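Local coordinates for putative uncharacterized protein (Aquifex aeolicus, PDB 3ME7) that probably takes part in electron transport as a member of the SCO1/2 family, thioredoxin-fold proteins with a redox-active disulfide and a predicted copper-binding site, at residues A[6-11]-A[106-111]; A[30-35]-A[128-133]; A[65-70]-A[93-98]. One frame throughout, in Å; residues are numbered along the deposited sequence. Where two conformers were deposited one is given.

Contact 1: A[6-11]-A[106-111]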
# COMPACT_ATOMS: atom_id res chain seq x y z
N TYR A 6 -7.31 12.96 0.67
CA TYR A 6 -7.74 11.87 -0.19
C TYR A 6 -6.66 11.53 -1.20
O TYR A 6 -6.02 12.43 -1.77
CB TYR A 6 -9.02 12.25 -0.93
CG TYR A 6 -10.26 12.17 -0.06
CD1 TYR A 6 -10.56 13.19 0.83
CD2 TYR A 6 -11.11 11.07 -0.12
CE1 TYR A 6 -11.69 13.11 1.65
CE2 TYR A 6 -12.24 10.99 0.68
CZ TYR A 6 -12.52 12.01 1.57
OH TYR A 6 -13.64 11.96 2.39
N VAL A 7 -6.47 10.23 -1.45
CA VAL A 7 -5.64 9.81 -2.58
C VAL A 7 -6.48 9.93 -3.86
O VAL A 7 -7.59 9.39 -3.92
CB VAL A 7 -5.10 8.36 -2.40
CG1 VAL A 7 -4.12 8.04 -3.53
CG2 VAL A 7 -4.36 8.22 -1.07
N PRO A 8 -5.98 10.66 -4.88
CA PRO A 8 -6.75 10.86 -6.11
C PRO A 8 -7.22 9.55 -6.72
O PRO A 8 -6.43 8.62 -6.91
CB PRO A 8 -5.74 11.56 -7.05
CG PRO A 8 -4.88 12.33 -6.10
CD PRO A 8 -4.71 11.42 -4.90
N GLY A 9 -8.51 9.49 -7.03
CA GLY A 9 -9.12 8.25 -7.50
C GLY A 9 -8.81 7.91 -8.95
O GLY A 9 -8.95 6.76 -9.38
N ASP A 10 -8.38 8.91 -9.72
CA ASP A 10 -8.13 8.68 -11.13
C ASP A 10 -6.72 8.16 -11.44
O ASP A 10 -6.39 7.95 -12.62
CB ASP A 10 -8.45 9.94 -11.97
CG ASP A 10 -7.65 11.16 -11.53
OD1 ASP A 10 -7.00 11.15 -10.46
OD2 ASP A 10 -7.71 12.18 -12.26
N ILE A 11 -5.89 7.96 -10.40
CA ILE A 11 -4.58 7.33 -10.57
C ILE A 11 -4.76 5.96 -11.23
O ILE A 11 -5.54 5.13 -10.74
CB ILE A 11 -3.90 7.18 -9.20
CG1 ILE A 11 -3.44 8.57 -8.74
CG2 ILE A 11 -2.70 6.20 -9.27
CD1 ILE A 11 -3.08 8.67 -7.26
N LEU A 106 2.35 7.98 -10.54
CA LEU A 106 3.28 7.74 -9.45
C LEU A 106 3.44 8.95 -8.56
O LEU A 106 3.31 8.82 -7.32
CB LEU A 106 4.63 7.26 -9.98
CG LEU A 106 5.66 7.00 -8.87
CD1 LEU A 106 5.16 5.98 -7.85
CD2 LEU A 106 6.94 6.55 -9.51
N PHE A 107 3.73 10.12 -9.15
CA PHE A 107 3.89 11.43 -8.44
C PHE A 107 2.72 11.71 -7.55
O PHE A 107 2.85 12.14 -6.40
CB PHE A 107 3.93 12.63 -9.43
CG PHE A 107 3.51 13.99 -8.82
CD1 PHE A 107 4.28 14.58 -7.82
CD2 PHE A 107 2.38 14.67 -9.27
CE1 PHE A 107 3.93 15.82 -7.26
CE2 PHE A 107 2.01 15.92 -8.70
CZ PHE A 107 2.80 16.50 -7.67
N LYS A 108 1.54 11.55 -8.17
CA LYS A 108 0.25 11.88 -7.53
C LYS A 108 0.04 11.01 -6.31
O LYS A 108 -0.38 11.49 -5.25
CB LYS A 108 -0.93 11.69 -8.50
CG LYS A 108 -1.24 12.90 -9.39
CD LYS A 108 -2.09 12.50 -10.58
CE LYS A 108 -3.56 12.29 -10.24
NZ LYS A 108 -4.39 12.16 -11.49
N LEU A 109 0.35 9.73 -6.45
CA LEU A 109 0.18 8.80 -5.36
C LEU A 109 1.15 9.11 -4.21
O LEU A 109 0.72 9.23 -3.05
CB LEU A 109 0.39 7.37 -5.88
CG LEU A 109 0.25 6.22 -4.88
CD1 LEU A 109 -1.02 6.34 -4.08
CD2 LEU A 109 0.34 4.89 -5.63
N LEU A 110 2.43 9.28 -4.52
CA LEU A 110 3.44 9.59 -3.49
C LEU A 110 3.20 10.96 -2.85
O LEU A 110 3.39 11.14 -1.64
CB LEU A 110 4.85 9.52 -4.09
CG LEU A 110 5.23 8.15 -4.67
CD1 LEU A 110 6.68 8.22 -5.19
CD2 LEU A 110 5.05 6.98 -3.66
N ASP A 111 2.78 11.93 -3.66
CA ASP A 111 2.46 13.25 -3.15
C ASP A 111 1.33 13.17 -2.12
O ASP A 111 1.40 13.80 -1.06
CB ASP A 111 2.10 14.20 -4.28
CG ASP A 111 1.86 15.61 -3.78
OD1 ASP A 111 2.83 16.21 -3.28
OD2 ASP A 111 0.73 16.09 -3.88

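Contact 2: A[30-35]-A[128-133]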
# COMPACT_ATOMS: atom_id res chain seq x y z
N PRO A 30 -11.77 -0.87 2.97
CA PRO A 30 -10.49 -0.26 3.34
C PRO A 30 -9.34 -0.78 2.46
O PRO A 30 -9.39 -1.91 1.95
CB PRO A 30 -10.28 -0.73 4.78
CG PRO A 30 -11.66 -0.98 5.30
CD PRO A 30 -12.39 -1.57 4.12
N ILE A 31 -8.36 0.08 2.25
CA ILE A 31 -7.21 -0.24 1.41
C ILE A 31 -5.94 -0.08 2.21
O ILE A 31 -5.69 0.96 2.83
CB ILE A 31 -7.18 0.66 0.17
CG1 ILE A 31 -8.42 0.39 -0.70
CG2 ILE A 31 -5.90 0.40 -0.63
CD1 ILE A 31 -8.83 1.55 -1.57
N ILE A 32 -5.12 -1.13 2.21
CA ILE A 32 -3.80 -1.08 2.86
C ILE A 32 -2.74 -0.94 1.75
O ILE A 32 -2.60 -1.83 0.92
CB ILE A 32 -3.55 -2.32 3.72
CG1 ILE A 32 -4.58 -2.41 4.85
CG2 ILE A 32 -2.13 -2.33 4.28
CD1 ILE A 32 -4.50 -3.72 5.68
N LEU A 33 -2.01 0.17 1.79
CA LEU A 33 -1.03 0.53 0.74
C LEU A 33 0.37 0.35 1.26
O LEU A 33 0.70 0.88 2.32
CB LEU A 33 -1.17 2.00 0.32
CG LEU A 33 -2.39 2.53 -0.42
CD1 LEU A 33 -2.21 4.03 -0.69
CD2 LEU A 33 -2.56 1.78 -1.73
N SER A 34 1.22 -0.34 0.50
CA SER A 34 2.61 -0.60 0.92
C SER A 34 3.61 -0.20 -0.19
O SER A 34 3.81 -0.97 -1.14
CB SER A 34 2.79 -2.08 1.29
OG SER A 34 4.13 -2.44 1.56
N PRO A 35 4.21 1.00 -0.10
CA PRO A 35 5.23 1.38 -1.09
C PRO A 35 6.53 0.62 -0.87
O PRO A 35 7.05 0.58 0.24
CB PRO A 35 5.49 2.87 -0.84
CG PRO A 35 4.84 3.21 0.48
CD PRO A 35 3.87 2.09 0.85
N ASN A 128 9.84 3.88 5.74
CA ASN A 128 9.14 2.60 5.88
C ASN A 128 7.74 2.89 6.35
O ASN A 128 7.54 3.24 7.50
CB ASN A 128 9.88 1.70 6.89
CG ASN A 128 11.33 1.46 6.49
OD1 ASN A 128 11.64 1.18 5.34
ND2 ASN A 128 12.22 1.58 7.44
N VAL A 129 6.76 2.73 5.46
CA VAL A 129 5.42 3.13 5.80
C VAL A 129 4.37 2.23 5.16
O VAL A 129 4.56 1.74 4.04
CB VAL A 129 5.15 4.62 5.42
CG1 VAL A 129 5.19 4.81 3.90
CG2 VAL A 129 3.80 5.09 6.01
N VAL A 130 3.28 2.00 5.89
CA VAL A 130 2.08 1.40 5.33
C VAL A 130 0.98 2.41 5.57
O VAL A 130 0.91 3.02 6.64
CB VAL A 130 1.79 0.03 6.02
CG1 VAL A 130 0.41 -0.50 5.67
CG2 VAL A 130 2.84 -0.98 5.59
N VAL A 131 0.13 2.62 4.56
CA VAL A 131 -0.89 3.65 4.64
C VAL A 131 -2.24 2.94 4.60
O VAL A 131 -2.45 2.01 3.81
CB VAL A 131 -0.81 4.66 3.47
CG1 VAL A 131 -1.79 5.84 3.71
CG2 VAL A 131 0.61 5.21 3.30
N VAL A 132 -3.17 3.39 5.45
CA VAL A 132 -4.49 2.77 5.48
C VAL A 132 -5.54 3.78 5.05
O VAL A 132 -5.66 4.85 5.65
CB VAL A 132 -4.83 2.17 6.87
CG1 VAL A 132 -6.15 1.39 6.76
CG2 VAL A 132 -3.72 1.20 7.30
N LEU A 133 -6.28 3.45 3.99
CA LEU A 133 -7.33 4.30 3.45
C LEU A 133 -8.73 3.80 3.77
O LEU A 133 -8.98 2.59 3.89
CB LEU A 133 -7.22 4.39 1.93
CG LEU A 133 -5.83 4.55 1.30
CD1 LEU A 133 -5.97 4.57 -0.23
CD2 LEU A 133 -5.21 5.83 1.78
O HOH W 1 5.51 -0.29 2.48
O HOH W 2 7.81 2.08 2.68

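Contact 3: A[65-70]-A[93-98]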
# COMPACT_ATOMS: atom_id res chain seq x y z
N PHE A 65 -10.75 -6.13 3.09
CA PHE A 65 -9.96 -4.96 2.72
C PHE A 65 -9.14 -5.35 1.51
O PHE A 65 -8.99 -6.54 1.24
CB PHE A 65 -9.04 -4.52 3.87
CG PHE A 65 -8.30 -5.66 4.54
CD1 PHE A 65 -7.16 -6.23 3.97
CD2 PHE A 65 -8.74 -6.14 5.78
CE1 PHE A 65 -6.47 -7.26 4.61
CE2 PHE A 65 -8.06 -7.18 6.42
CZ PHE A 65 -6.94 -7.75 5.84
N TRP A 66 -8.62 -4.37 0.78
CA TRP A 66 -7.64 -4.62 -0.29
C TRP A 66 -6.26 -4.43 0.31
O TRP A 66 -6.07 -3.56 1.16
CB TRP A 66 -7.82 -3.61 -1.43
CG TRP A 66 -9.13 -3.77 -2.18
CD1 TRP A 66 -10.21 -2.91 -2.14
CD2 TRP A 66 -9.49 -4.84 -3.06
NE1 TRP A 66 -11.22 -3.40 -2.95
CE2 TRP A 66 -10.81 -4.57 -3.52
CE3 TRP A 66 -8.84 -6.00 -3.50
CZ2 TRP A 66 -11.48 -5.43 -4.40
CZ3 TRP A 66 -9.51 -6.85 -4.40
CH2 TRP A 66 -10.82 -6.55 -4.83
N VAL A 67 -5.30 -5.23 -0.14
CA VAL A 67 -3.90 -4.96 0.14
C VAL A 67 -3.23 -4.66 -1.20
O VAL A 67 -3.34 -5.44 -2.15
CB VAL A 67 -3.17 -6.13 0.84
CG1 VAL A 67 -1.80 -5.67 1.32
CG2 VAL A 67 -4.00 -6.60 2.04
N ILE A 68 -2.57 -3.51 -1.26
CA ILE A 68 -1.89 -3.07 -2.48
C ILE A 68 -0.44 -2.76 -2.21
O ILE A 68 -0.10 -1.72 -1.62
CB ILE A 68 -2.58 -1.83 -3.12
CG1 ILE A 68 -4.09 -2.08 -3.33
CG2 ILE A 68 -1.85 -1.40 -4.42
CD1 ILE A 68 -4.49 -3.21 -4.31
N THR A 69 0.41 -3.70 -2.61
CA THR A 69 1.85 -3.43 -2.63
C THR A 69 2.13 -2.70 -3.93
O THR A 69 1.73 -3.15 -5.01
CB THR A 69 2.66 -4.74 -2.57
OG1 THR A 69 2.47 -5.35 -1.28
CG2 THR A 69 4.15 -4.48 -2.77
N PHE A 70 2.76 -1.54 -3.86
CA PHE A 70 3.07 -0.84 -5.10
C PHE A 70 4.52 -0.42 -5.16
O PHE A 70 5.13 -0.09 -4.14
CB PHE A 70 2.14 0.35 -5.35
CG PHE A 70 2.47 1.55 -4.54
CD1 PHE A 70 1.92 1.72 -3.30
CD2 PHE A 70 3.28 2.56 -5.07
CE1 PHE A 70 2.19 2.85 -2.54
CE2 PHE A 70 3.57 3.69 -4.32
CZ PHE A 70 3.02 3.84 -3.05
N LYS A 93 -4.61 -11.11 -6.31
CA LYS A 93 -5.99 -10.61 -6.48
C LYS A 93 -6.52 -9.79 -5.29
O LYS A 93 -6.76 -8.61 -5.45
CB LYS A 93 -6.96 -11.71 -6.94
CG LYS A 93 -7.08 -12.94 -6.04
CD LYS A 93 -7.48 -14.17 -6.85
CE LYS A 93 -6.85 -15.43 -6.28
NZ LYS A 93 -5.35 -15.37 -6.40
N GLY A 94 -6.66 -10.40 -4.11
CA GLY A 94 -7.03 -9.65 -2.89
C GLY A 94 -5.88 -8.79 -2.39
O GLY A 94 -6.08 -7.69 -1.86
N TRP A 95 -4.68 -9.34 -2.54
CA TRP A 95 -3.46 -8.60 -2.28
C TRP A 95 -2.78 -8.48 -3.63
O TRP A 95 -2.35 -9.48 -4.21
CB TRP A 95 -2.59 -9.40 -1.30
CG TRP A 95 -1.31 -8.73 -0.84
CD1 TRP A 95 -0.58 -7.77 -1.52
CD2 TRP A 95 -0.59 -9.00 0.36
NE1 TRP A 95 0.52 -7.41 -0.79
CE2 TRP A 95 0.55 -8.17 0.35
CE3 TRP A 95 -0.80 -9.87 1.45
CZ2 TRP A 95 1.48 -8.17 1.39
CZ3 TRP A 95 0.13 -9.86 2.48
CH2 TRP A 95 1.25 -9.01 2.44
N LYS A 96 -2.69 -7.25 -4.14
CA LYS A 96 -2.14 -7.01 -5.47
C LYS A 96 -0.74 -6.46 -5.36
O LYS A 96 -0.38 -5.87 -4.34
CB LYS A 96 -3.00 -6.01 -6.23
CG LYS A 96 -4.46 -6.43 -6.39
CD LYS A 96 -5.19 -5.44 -7.27
CE LYS A 96 -6.68 -5.50 -7.05
NZ LYS A 96 -7.20 -6.85 -7.46
N VAL A 97 0.07 -6.70 -6.39
CA VAL A 97 1.34 -6.00 -6.58
C VAL A 97 1.17 -5.19 -7.86
O VAL A 97 0.81 -5.75 -8.93
CB VAL A 97 2.53 -6.97 -6.70
CG1 VAL A 97 3.82 -6.18 -6.80
CG2 VAL A 97 2.59 -7.93 -5.48
N VAL A 98 1.39 -3.88 -7.77
CA VAL A 98 1.06 -2.97 -8.86
C VAL A 98 2.17 -1.97 -9.10
O VAL A 98 3.01 -1.75 -8.21
CB VAL A 98 -0.26 -2.19 -8.63
CG1 VAL A 98 -1.37 -3.15 -8.21
CG2 VAL A 98 -0.10 -1.10 -7.56

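Contact 1: A[6-11]-A[106-111]
In one of its two conformers Lys108 of helix 103-112, directed at segment 6-11, forms a salt bridge from NZ to Asp10 OD1 (3.0 Å). The ammonium group then meets OD1 from above the carboxylate, 51° out of its plane, while OD2 lies farther off at 3.4 Å from NZ. In this conformer a bend at chi3 (77°) in an otherwise extended lysine chain turns the amine toward the carboxylate, and the two side chains run roughly perpendicular. Pro8, Gly9, Asp10 and Ile11 make a type I beta turn before strand 12-15, and through this turn the N-terminal segment passes beside a helix that follows strand 95-100 in the thioredoxin-like SCO domain. Several backbone groups of the segment bond elsewhere: Val7 pairs with Leu137, Gly9 with Lys24 and Ile11 with Leu23, and Asp10 O accepts a bond from Gln22 NE2. Below the ion pair the packing is apolar. Pro8 CB here touches Lys108 CE at 3.9 Å, so the last methylene of the lysine lies against the proline. Ile11 pushes CD1 to 3.7 Å from Leu109 N and packs on Lys108 CB, sliding past it in the opposite sense. Deeper still, Val7 CG1 meets Leu109 CD1 at 3.6 Å.

Contact 2: A[30-35]-A[128-133]
Four backbone hydrogen bonds join Ile31 to Leu133 and Leu33 to Val131, two for each antiparallel hydrogen-bonded pair. Three are nearly straight, such as Leu133 N to Ile31 O at 2.8 Å and 176°; the fourth, from Ile31 N to Leu133 O, is longer at 3.1 Å. Beyond the last bridge one water lies within hydrogen-bonding distance of Ser34 OG, Pro35 O and Val129 O. A second accepts from Val129 N and also lies 3.0 Å from Pro35 O, so the two strand ends near the predicted copper ligand His126 are linked through solvent. There Pro35 CG also meets Val129 CG1, nearly at a right angle. On one face Ile32 CG2 presses on Val130 CG1 at 3.4 Å, tighter than usual for two carbons. The methyl is put there by a chi1 of -62°, which sets CG2 anti to the backbone N. On the other face Leu133 CD1 touches Ile31 CB (4.1 Å) and, in its modelled conformer, Leu33 CD1. Shortening Leu133 to an alanine removes CD1, which is likely to leave Ile31 CB and Leu33 without this apolar partner. Every touching residue is buried, so the paired amides satisfy one another in the core of the central sheet, with hydrocarbon closing over both faces.

Contact 3: A[65-70]-A[93-98]
Strands 66-71 and 95-100 are the two parallel strands of a beta-alpha-beta unit whose helix is 78-87, and their segments 65-70 and 93-98 lie side by side in the seven-stranded sheet. The backbone ladder begins at Val67 N, which donates almost straight to Gly94 O (3.1 Å, 179°). Val67 O then receives Lys96 N, Lys96 O receives Thr69 N, and Thr69 O receives Val98 N. Trp95 adds a side-chain bond across the strands: its NE1 gives a hydrogen bond to Thr69 OG1 at 2.9 Å, with the oxygen close to the ring plane. Val67 covers a face of the same indole, its CG1 standing 3.5 Å from the centroid of the five-membered ring in a CH-pi contact only 6° from the ring normal. On the face carrying Ile68, Lys96 and Phe70, Ile68 CD1 lies along the Lys96 methylenes, 3.7 Å from CB. A bend at chi4 (-63°) lets Lys96 NZ donate a hydrogen bond to a lone pair of Lys93 O, in the carbonyl plane (2.7 Å), and the edge of Trp66 meets that carbonyl, CZ3 at 3.4 Å from Lys93 O. Val98 CG2 touches both Ile68 CG2 and Phe70 CB. Helix 78-87 covers the opposite face, where Phe84 touches Thr69 and Val97. This beta-alpha-beta crossover, common to many alpha/beta folds, is here part of the thioredoxin-like fold of the SCO family.

Contacts 2 and 3 share the central seven-stranded sheet, where strands 31-36 and 66-71 are neighbours; their centres are 10 Å apart, and backbone bonds between Ile32 and both Trp66 and Ile68 carry one ladder into the next. Contact 1 lies toward one face of this sheet, centre to centre about 13 Å from contact 2 and 16 Å from contact 3. There Val7 packs on Leu133 of contact 2, and Leu109 and Leu110 on Phe70 of contact 3. Along the chain contacts 1 and 2 interleave, whereas contact 3 falls between the segments of each. Distant parts of the sequence thus build one compact domain; side chains of contacts 2 and 3 come within about 10 Å of those of predicted copper-binding residues, and contact 1 lies away from them.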